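Local coordinates for putative S-adenosyl-L-methionine-dependent Methyltransferase (Methanococcus maripaludis, PDB 3DLC), which binds S-adenosylmethionine in a Rossmann-like methyltransferase domain and probably transfers its methyl group to an acceptor, perhaps a sterol-like one, at residues A14-M17 with D18-S21. Numbering follows the deposited sequence. Where two conformers were deposited one is given.
Sequences AKNM and DEIS. With SAM (S-adenosylmethionine), chain C.
Ala14 O accepts the backbone N-H of Asp18 at 2.9 Å, the first of four successive i to i+4 bonds that make 14-21 regular alpha-helix within helix 11-22. The Ala14 side chain rests on Met78 and Ile81 of helix 76-88, and Asp18, one turn on, bonds Asn85 of that helix and forms a salt bridge with Lys22. Lys15, in one of its two conformers, pairs with Glu19 on the solvent side. Its chain runs straight to CE and then bends (chi4 -70°), which turns NZ back onto the syn side of Glu19 OE2, 2.6 Å away and 24° out of the carboxylate plane. A water accepts from Lys15 NZ and lies 2.6 Å from Asn16 OD1 and 2.9 Å from Glu19 OE1, so ammonium, amide and carboxylate share one solvent molecule. An alanine in place of Glu19 would probably leave the ammonium of this Lys15 conformer without its charged mate and the water with one fewer partner. Met17, a selenomethionine, leaves the helix on the cofactor side. With CG anti to the backbone N (chi1 -174°), the chain bends at chi2 to bring SE to 3.6 Å from the transferable methyl carbon CE of S-adenosylmethionine, and again at chi3, placing its own CE 3.6 Å from the cofactor's OXT. Met17 O accepts the N-H of Ser21, and Ser21 in turn touches Tyr29, a cofactor-binding residue. The chemistry is thus split by face: a hydrated charged pair on the solvent side, a polarisable side chain beside the sulfonium on the cofactor side, consistent with this helix helping to enclose the methyl-donor end of the pocket.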
ATOM      1  N   ALA A  14     -14.833  -3.532  -5.398  1.00  7.42           N
ATOM      2  CA  ALA A  14     -13.630  -3.664  -6.222  1.00  7.56           C
ATOM      3  C   ALA A  14     -13.802  -2.858  -7.510  1.00  7.04           C
ATOM      4  O   ALA A  14     -12.881  -2.190  -7.983  1.00  7.99           O
ATOM      5  CB  ALA A  14     -13.362  -5.145  -6.541  1.00  9.11           C
ATOM      6  N   LYS A  15     -14.994  -2.935  -8.100  1.00  7.10           N
ATOM      7  CA  LYS A  15     -15.298  -2.162  -9.302  0.53  7.27           C
ATOM      8  C   LYS A  15     -15.168  -0.655  -9.024  1.00  7.21           C
ATOM      9  O   LYS A  15     -14.632   0.090  -9.839  1.00  8.68           O
ATOM     10  CB  LYS A  15     -16.707  -2.523  -9.801  0.53  8.25           C
ATOM     11  CG  LYS A  15     -17.177  -1.720 -11.017  0.53 10.78           C
ATOM     12  CD  LYS A  15     -18.584  -2.169 -11.473  0.53 16.27           C
ATOM     13  CE  LYS A  15     -19.111  -1.376 -12.675  0.53 20.54           C
ATOM     14  NZ  LYS A  15     -19.462   0.029 -12.361  0.53 23.85           N
ATOM     15  N   ASN A  16     -15.687  -0.209  -7.897  1.00  7.92           N
ATOM     16  CA  ASN A  16     -15.589   1.222  -7.558  1.00  8.53           C
ATOM     17  C   ASN A  16     -14.145   1.666  -7.394  1.00  8.17           C
ATOM     18  O   ASN A  16     -13.760   2.726  -7.878  1.00  8.82           O
ATOM     19  CB  ASN A  16     -16.335   1.519  -6.283  1.00  8.79           C
ATOM     20  CG  ASN A  16     -17.813   1.410  -6.425  1.00 11.44           C
ATOM     21  OD1 ASN A  16     -18.336   1.326  -7.529  1.00 15.16           O
ATOM     22  ND2 ASN A  16     -18.506   1.448  -5.314  1.00 11.41           N
HETATM   23  N   MSE A  17     -13.356   0.855  -6.694  1.00  7.21           N
HETATM   24  CA  MSE A  17     -11.959   1.167  -6.499  1.00  8.03           C
HETATM   25  C   MSE A  17     -11.223   1.206  -7.844  1.00  7.68           C
HETATM   26  O   MSE A  17     -10.400   2.099  -8.099  1.00  8.53           O
HETATM   27  CB  MSE A  17     -11.317   0.170  -5.563  1.00  7.51           C
HETATM   28  CG  MSE A  17      -9.859   0.496  -5.166  1.00  8.88           C
HETATM   29 SE   MSE A  17      -9.645   2.072  -4.059  0.75  8.58          SE
HETATM   30  CE  MSE A  17      -8.688   3.203  -5.316  1.00 11.14           C
ATOM     31  N   ASP A  18     -11.512   0.233  -8.703  1.00  6.41           N
ATOM     32  CA  ASP A  18     -10.888   0.166 -10.008  1.00  7.06           C
ATOM     33  C   ASP A  18     -11.230   1.425 -10.821  1.00  7.51           C
ATOM     34  O   ASP A  18     -10.369   2.042 -11.451  1.00  8.29           O
ATOM     35  CB  ASP A  18     -11.382  -1.070 -10.747  1.00  7.74           C
ATOM     36  CG  ASP A  18     -10.679  -1.284 -12.072  1.00  7.94           C
ATOM     37  OD1 ASP A  18      -9.438  -1.209 -12.124  1.00  8.94           O
ATOM     38  OD2 ASP A  18     -11.378  -1.588 -13.068  1.00 11.58           O
ATOM     39  N   GLU A  19     -12.506   1.792 -10.818  1.00  7.26           N
ATOM     40  CA  GLU A  19     -12.932   2.970 -11.591  1.00  8.48           C
ATOM     41  C   GLU A  19     -12.245   4.233 -11.130  1.00  7.65           C
ATOM     42  O   GLU A  19     -11.807   5.046 -11.936  1.00  9.54           O
ATOM     43  CB  GLU A  19     -14.457   3.107 -11.525  1.00  9.41           C
ATOM     44  CG  GLU A  19     -15.135   2.022 -12.364  1.00 13.91           C
ATOM     45  CD  GLU A  19     -16.659   2.026 -12.318  1.00 22.47           C
ATOM     46  OE1 GLU A  19     -17.247   2.859 -11.584  1.00 28.94           O
ATOM     47  OE2 GLU A  19     -17.255   1.141 -12.996  1.00 26.09           O
ATOM     48  N   ILE A  20     -12.130   4.406  -9.825  1.00  7.61           N
ATOM     49  CA  ILE A  20     -11.463   5.590  -9.260  1.00  7.85           C
ATOM     50  C   ILE A  20      -9.963   5.556  -9.571  1.00  6.82           C
ATOM     51  O   ILE A  20      -9.364   6.567  -9.966  1.00  8.10           O
ATOM     52  CB  ILE A  20     -11.756   5.726  -7.769  1.00  8.65           C
ATOM     53  CG1 ILE A  20     -13.210   6.170  -7.581  1.00 10.43           C
ATOM     54  CG2 ILE A  20     -10.781   6.733  -7.106  1.00 10.37           C
ATOM     55  CD1 ILE A  20     -13.494   7.631  -7.985  1.00 14.31           C
ATOM     56  N   SER A  21      -9.355   4.378  -9.429  1.00  7.24           N
ATOM     57  CA  SER A  21      -7.943   4.153  -9.699  0.50  7.20           C
ATOM     58  C   SER A  21      -7.560   4.557 -11.142  1.00  8.01           C
ATOM     59  O   SER A  21      -6.464   5.011 -11.428  1.00  9.90           O
ATOM     60  CB  SER A  21      -7.653   2.655  -9.469  0.50  6.57           C
ATOM     61  OG  SER A  21      -6.344   2.325  -9.847  0.50 10.00           O
TER
HETATM   62  N   SAM C 220      -3.490  -0.102  -3.037  1.00 11.17           N
HETATM   63  CA  SAM C 220      -4.630   0.173  -3.950  1.00 10.23           C
HETATM   64  C   SAM C 220      -4.600   1.610  -4.392  1.00 10.24           C
HETATM   65  O   SAM C 220      -3.940   2.420  -3.737  1.00 12.13           O
HETATM   66  OXT SAM C 220      -5.278   1.936  -5.360  1.00  9.97           O
HETATM   67  CB  SAM C 220      -5.943  -0.199  -3.287  1.00 12.38           C
HETATM   68  CG  SAM C 220      -6.301   0.576  -2.060  1.00 14.87           C
HETATM   69  SD  SAM C 220      -7.881  -0.015  -1.421  1.00 16.84           S
HETATM   70  CE  SAM C 220      -8.356   1.528  -0.691  1.00 15.58           C
HETATM   71  C5' SAM C 220      -7.406  -1.072   0.047  1.00 18.30           C
HETATM   72  C4' SAM C 220      -7.039  -2.564  -0.209  1.00 13.14           C
HETATM   73  O4' SAM C 220      -6.430  -3.313   0.894  1.00 10.62           O
HETATM   74  C3' SAM C 220      -8.206  -3.413  -0.774  1.00 10.61           C
HETATM   75  O3' SAM C 220      -7.836  -3.885  -2.033  1.00 12.49           O
HETATM   76  C2' SAM C 220      -8.347  -4.535   0.256  1.00  8.59           C
HETATM   77  O2' SAM C 220      -8.877  -5.758  -0.202  1.00  9.52           O
HETATM   78  C1' SAM C 220      -6.920  -4.646   0.819  1.00  8.82           C
HETATM   79  N9  SAM C 220      -6.848  -5.213   2.175  1.00  7.85           N
HETATM   80  C8  SAM C 220      -7.522  -4.763   3.285  1.00  7.95           C
HETATM   81  N7  SAM C 220      -7.154  -5.465   4.384  1.00  7.97           N
HETATM   82  C5  SAM C 220      -6.243  -6.398   3.961  1.00  7.51           C
HETATM   83  C6  SAM C 220      -5.547  -7.417   4.616  1.00  7.77           C
HETATM   84  N6  SAM C 220      -5.707  -7.737   5.913  1.00  9.01           N
HETATM   85  N1  SAM C 220      -4.664  -8.131   3.883  1.00  8.16           N
HETATM   86  C2  SAM C 220      -4.493  -7.898   2.538  1.00  8.87           C
HETATM   87  N3  SAM C 220      -5.196  -6.959   1.843  1.00  8.31           N
HETATM   88  C4  SAM C 220      -6.029  -6.231   2.584  1.00  7.60           C
HETATM   89  O   HOH W   1     -18.930   1.149 -10.040  1.00 43.78           O